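Local atomic coordinates of beta-glucoside kinase (Listeria monocytogenes, PDB entry 4HTL), a protein that catalyses the ATP-dependent phosphorylation of cellobiose to cellobiose-6'-phosphate, and may also regulate transcription of the cellobiose phosphotransferase operon. Residues A[87-90]-A[91-95]; A[75-79]-A[80-84]. All blocks are in the same frame, centred on the assembly; numbering follows the deposited sequence. Where two conformers were deposited one is given.

Contact 1. Residues A[87-90]-A[91-95]; sequences FNLK and EWLEA
Asn88 and Glu91 meet at a capped helix start, a local contact in which the short edge strand 87-88 passes directly into helix 89-97. Asn88 is the N-cap: its OD1 accepts from Glu91 N at 2.8 Å, a fairly straight bond whose donor lies above the amide's carbonyl plane. With CG anti to its own backbone N (chi1 -162°), the Asn88 amide folds back over the first turn, and the Glu91 carboxylate lies over it, the two planes only 6° apart and stacked, with Glu91 CD 3.5 Å from Asn88 ND2. That ND2 donates to Thr72 O, so both ends of the amide are engaged and its rotation is fixed. Behind the cap the helical ladder begins, Trp92 N donating to Asn88 O at 3.0 Å and Leu93 N to Leu89 O.

On the apolar side, Phe87 reaches Trp92 with CZ, 3.7 Å from Trp92 CB; the Phe87 ring meets the five-membered ring of the indole obliquely, their planes at 57°. Leu89 CD1 comes within 3.9 Å of Leu93 CD1 one turn on, and both leucines pack on Val62 of strand 59-64. Lys90, fully extended, lays CE 3.2 Å from Glu94 OE2, yet its NZ stands 4.4 Å from that oxygen and bonds to Lys71 O instead.

The polar flank thus supplies an acceptor for an early amide of the helix, while the Lys90–Glu94 pair probably adds no more than a through-space attraction between opposite charges.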
loop_
_atom_site.group_PDB
_atom_site.type_symbol
_atom_site.label_atom_id
_atom_site.label_comp_id
_atom_site.label_asym_id
_atom_site.label_seq_id
_atom_site.Cartn_x
_atom_site.Cartn_y
_atom_site.Cartn_z
ATOM N N PHE A 87 19.267 2.157 18.646
ATOM C CA PHE A 87 20.690 1.813 18.612
ATOM C C PHE A 87 21.257 2.094 17.237
ATOM O O PHE A 87 20.750 1.561 16.245
ATOM C CB PHE A 87 20.851 0.322 18.917
ATOM C CG PHE A 87 22.259 -0.171 18.877
ATOM C CD1 PHE A 87 23.281 0.500 19.563
ATOM C CD2 PHE A 87 22.571 -1.345 18.200
ATOM C CE1 PHE A 87 24.589 0.025 19.534
ATOM C CE2 PHE A 87 23.876 -1.826 18.189
ATOM C CZ PHE A 87 24.883 -1.138 18.845
ATOM N N ASN A 88 22.303 2.907 17.165
ATOM C CA ASN A 88 22.958 3.139 15.899
ATOM C C ASN A 88 24.021 2.071 15.651
ATOM O O ASN A 88 25.186 2.220 15.994
ATOM C CB ASN A 88 23.511 4.539 15.785
ATOM C CG ASN A 88 23.780 4.912 14.349
ATOM O OD1 ASN A 88 24.393 4.128 13.610
ATOM N ND2 ASN A 88 23.255 6.060 13.918
ATOM N N LEU A 89 23.576 1.001 14.995
ATOM C CA LEU A 89 24.432 -0.150 14.692
ATOM C C LEU A 89 25.483 0.218 13.633
ATOM O O LEU A 89 26.607 -0.289 13.660
ATOM C CB LEU A 89 23.586 -1.331 14.244
ATOM C CG LEU A 89 24.357 -2.587 13.816
ATOM C CD1 LEU A 89 25.294 -3.110 14.903
ATOM C CD2 LEU A 89 23.350 -3.663 13.400
ATOM N N LYS A 90 25.147 1.125 12.725
ATOM C CA LYS A 90 26.156 1.618 11.743
ATOM C C LYS A 90 27.310 2.299 12.470
ATOM O O LYS A 90 28.482 2.004 12.203
ATOM C CB LYS A 90 25.523 2.573 10.730
ATOM C CG LYS A 90 26.463 3.156 9.668
ATOM C CD LYS A 90 25.741 4.067 8.674
ATOM C CE LYS A 90 26.761 4.915 7.891
ATOM N NZ LYS A 90 26.064 5.780 6.911
ATOM N N GLU A 91 26.998 3.205 13.386
ATOM C CA GLU A 91 28.053 3.939 14.091
ATOM C C GLU A 91 28.860 3.038 15.016
ATOM O O GLU A 91 30.051 3.252 15.187
ATOM C CB GLU A 91 27.481 5.100 14.870
ATOM C CG GLU A 91 27.051 6.247 13.986
ATOM C CD GLU A 91 26.385 7.364 14.764
ATOM O OE1 GLU A 91 26.049 8.374 14.121
ATOM O OE2 GLU A 91 26.184 7.239 15.999
ATOM N N TRP A 92 28.205 2.043 15.614
ATOM C CA TRP A 92 28.889 1.066 16.454
ATOM C C TRP A 92 29.915 0.310 15.659
ATOM O O TRP A 92 31.074 0.215 16.069
ATOM C CB TRP A 92 27.883 0.100 17.087
ATOM C CG TRP A 92 28.502 -0.835 18.096
ATOM C CD1 TRP A 92 28.738 -0.591 19.442
ATOM C CD2 TRP A 92 28.974 -2.214 17.869
ATOM N NE1 TRP A 92 29.317 -1.692 20.050
ATOM C CE2 TRP A 92 29.476 -2.699 19.160
ATOM C CE3 TRP A 92 29.008 -3.062 16.775
ATOM C CZ2 TRP A 92 30.004 -3.984 19.314
ATOM C CZ3 TRP A 92 29.538 -4.350 16.940
ATOM C CH2 TRP A 92 30.027 -4.798 18.183
ATOM N N LEU A 93 29.500 -0.214 14.505
ATOM C CA LEU A 93 30.378 -1.008 13.649
ATOM C C LEU A 93 31.513 -0.156 13.052
ATOM O O LEU A 93 32.644 -0.636 12.915
ATOM C CB LEU A 93 29.564 -1.716 12.549
ATOM C CG LEU A 93 28.733 -2.951 12.951
ATOM C CD1 LEU A 93 27.716 -3.348 11.865
ATOM C CD2 LEU A 93 29.668 -4.108 13.271
ATOM N N GLU A 94 31.213 1.100 12.711
ATOM C CA GLU A 94 32.233 2.031 12.215
ATOM C C GLU A 94 33.296 2.286 13.285
ATOM O O GLU A 94 34.497 2.304 12.983
ATOM C CB GLU A 94 31.612 3.366 11.797
ATOM C CG GLU A 94 30.819 3.318 10.513
ATOM C CD GLU A 94 30.029 4.584 10.266
ATOM O OE1 GLU A 94 29.695 5.299 11.239
ATOM O OE2 GLU A 94 29.726 4.840 9.086
ATOM N N ALA A 95 32.852 2.476 14.528
ATOM C CA ALA A 95 33.758 2.749 15.640
ATOM C C ALA A 95 34.593 1.501 15.950
ATOM O O ALA A 95 35.768 1.599 16.248
ATOM C CB ALA A 95 32.986 3.192 16.884
#

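Contact 2. Residues A[75-79]-A[80-84]; sequences ITMGG and AIRRF
The guanidinium of Arg82 reaches back to Gly79 and grips one carbonyl end-on, both terminal nitrogens converging on Gly79 O: NH2 at 2.8 Å and NH1 at 2.9 Å. Both bonds are bent at the hydrogen, 138° for the one from NH2, as expected when a single oxygen is shared between two N-H groups of a flat fork. The oxygen sits near the guanidinium edge, tilted a little from its plane. Bends at chi2 and chi3 curl the arginine back over its own turn, and a salt bridge from NE to Asp85 steadies the flat group. In the one of its two conformers given here, selenomethionine Met77 approaches the same guanidinium obliquely, SE lying 3.8 Å from Arg82 NH2.

On the buried side Ile75 crosses Phe84 at a slant, its CD1 4.0 Å from Phe84 CB. Ile81 CG2 lies over one face of the Phe84 ring, 3.6 Å above the plane and toward the rim. Between these two sides the backbone closes on itself, Ile81 N donating to Gly78 O at 3.1 Å. Gly78 packs its CA against Phe84 CB, and Gly79 adopts a positive phi.

This is a type II' beta turn running from Gly78 to Ile81, followed by a 3-10 segment at 82-84; Ile81 and Phe84 both touch Ile11, which probably lies in the ATP-binding site.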
loop_
_atom_site.group_PDB
_atom_site.type_symbol
_atom_site.label_atom_id
_atom_site.label_comp_id
_atom_site.label_asym_id
_atom_site.label_seq_id
_atom_site.Cartn_x
_atom_site.Cartn_y
_atom_site.Cartn_z
ATOM N N ILE A 75 18.728 2.291 14.208
ATOM C CA ILE A 75 17.607 1.335 14.370
ATOM C C ILE A 75 16.703 1.917 15.425
ATOM O O ILE A 75 17.078 2.009 16.587
ATOM C CB ILE A 75 18.073 -0.063 14.831
ATOM C CG1 ILE A 75 19.062 -0.656 13.829
ATOM C CG2 ILE A 75 16.887 -1.033 15.017
ATOM C CD1 ILE A 75 19.698 -1.975 14.257
ATOM N N THR A 76 15.524 2.356 15.004
ATOM C CA THR A 76 14.586 2.976 15.912
ATOM C C THR A 76 13.810 1.920 16.704
ATOM O O THR A 76 13.471 2.139 17.838
ATOM C CB THR A 76 13.655 3.921 15.145
ATOM O OG1 THR A 76 12.927 3.177 14.173
ATOM C CG2 THR A 76 14.500 4.974 14.395
HETATM N N MSE A 77 13.548 0.768 16.100
HETATM C CA MSE A 77 12.826 -0.333 16.754
HETATM C C MSE A 77 13.512 -1.583 16.250
HETATM O O MSE A 77 13.556 -1.802 15.045
HETATM C CB MSE A 77 11.343 -0.320 16.333
HETATM C CG MSE A 77 10.377 -1.189 17.166
HETATM SE SE MSE A 77 10.205 -3.113 16.752
HETATM C CE MSE A 77 9.823 -3.116 14.850
ATOM N N GLY A 78 14.049 -2.401 17.138
ATOM C CA GLY A 78 14.846 -3.537 16.680
ATOM C C GLY A 78 14.148 -4.833 16.316
ATOM O O GLY A 78 14.792 -5.878 16.266
ATOM N N GLY A 79 12.861 -4.800 16.021
ATOM C CA GLY A 79 12.108 -6.043 15.813
ATOM C C GLY A 79 12.129 -6.897 17.074
ATOM O O GLY A 79 11.751 -6.415 18.140
ATOM N N ALA A 80 12.600 -8.147 16.966
ATOM C CA ALA A 80 12.681 -9.053 18.126
ATOM C C ALA A 80 13.825 -8.696 19.073
ATOM O O ALA A 80 13.859 -9.185 20.185
ATOM C CB ALA A 80 12.836 -10.499 17.668
ATOM N N ILE A 81 14.753 -7.844 18.623
ATOM C CA ILE A 81 16.005 -7.585 19.326
ATOM C C ILE A 81 15.888 -6.282 20.107
ATOM O O ILE A 81 16.210 -5.204 19.591
ATOM C CB ILE A 81 17.187 -7.516 18.319
ATOM C CG1 ILE A 81 17.142 -8.710 17.354
ATOM C CG2 ILE A 81 18.542 -7.475 19.024
ATOM C CD1 ILE A 81 18.086 -8.537 16.211
ATOM N N ARG A 82 15.417 -6.379 21.354
ATOM C CA ARG A 82 15.230 -5.182 22.200
ATOM C C ARG A 82 16.544 -4.397 22.365
ATOM O O ARG A 82 16.530 -3.169 22.479
ATOM C CB ARG A 82 14.672 -5.541 23.595
ATOM C CG ARG A 82 13.258 -6.107 23.635
ATOM C CD ARG A 82 12.183 -5.025 23.495
ATOM N NE ARG A 82 12.272 -4.381 22.192
ATOM C CZ ARG A 82 11.858 -4.923 21.041
ATOM N NH1 ARG A 82 11.272 -6.124 21.021
ATOM N NH2 ARG A 82 12.034 -4.258 19.892
ATOM N N ARG A 83 17.677 -5.099 22.372
ATOM C CA ARG A 83 18.983 -4.446 22.502
ATOM C C ARG A 83 19.266 -3.416 21.394
ATOM O O ARG A 83 20.053 -2.479 21.589
ATOM C CB ARG A 83 20.122 -5.502 22.582
ATOM C CG ARG A 83 21.563 -4.972 22.495
ATOM C CD ARG A 83 22.024 -4.173 23.715
ATOM N NE ARG A 83 23.391 -3.674 23.518
ATOM C CZ ARG A 83 23.727 -2.525 22.924
ATOM N NH1 ARG A 83 22.803 -1.696 22.442
ATOM N NH2 ARG A 83 25.009 -2.193 22.806
ATOM N N PHE A 84 18.632 -3.592 20.238
ATOM C CA PHE A 84 18.861 -2.717 19.112
ATOM C C PHE A 84 17.821 -1.575 19.024
ATOM O O PHE A 84 17.900 -0.757 18.112
ATOM C CB PHE A 84 18.880 -3.527 17.800
ATOM C CG PHE A 84 20.065 -4.458 17.629
ATOM C CD1 PHE A 84 21.129 -4.489 18.529
ATOM C CD2 PHE A 84 20.114 -5.322 16.544
ATOM C CE1 PHE A 84 22.202 -5.352 18.355
ATOM C CE2 PHE A 84 21.196 -6.171 16.355
ATOM C CZ PHE A 84 22.242 -6.188 17.267
#

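Overall arrangement
The two contacts illustrate how a connection between neighbouring strands can be built from successive local closures. Contact 2 comes first along the chain, turning out of strand 74-77; contact 1 follows, leading from strand 87-88 into helix 89-97. Their centres are about 14 Å apart, on the same side of the chain's centre. The two strands are antiparallel neighbours in a small three-stranded sheet, joined by a probable hydrogen bond between Phe87 and Ile75, while Leu89 packs on Ile75 and Phe87 meets Phe84. Both contacts touch helix 40-52, and contact 2 also reaches Ile11 of strand 6-11, which places this connection beside the probable ATP-binding residues of the actin-like ATPase fold.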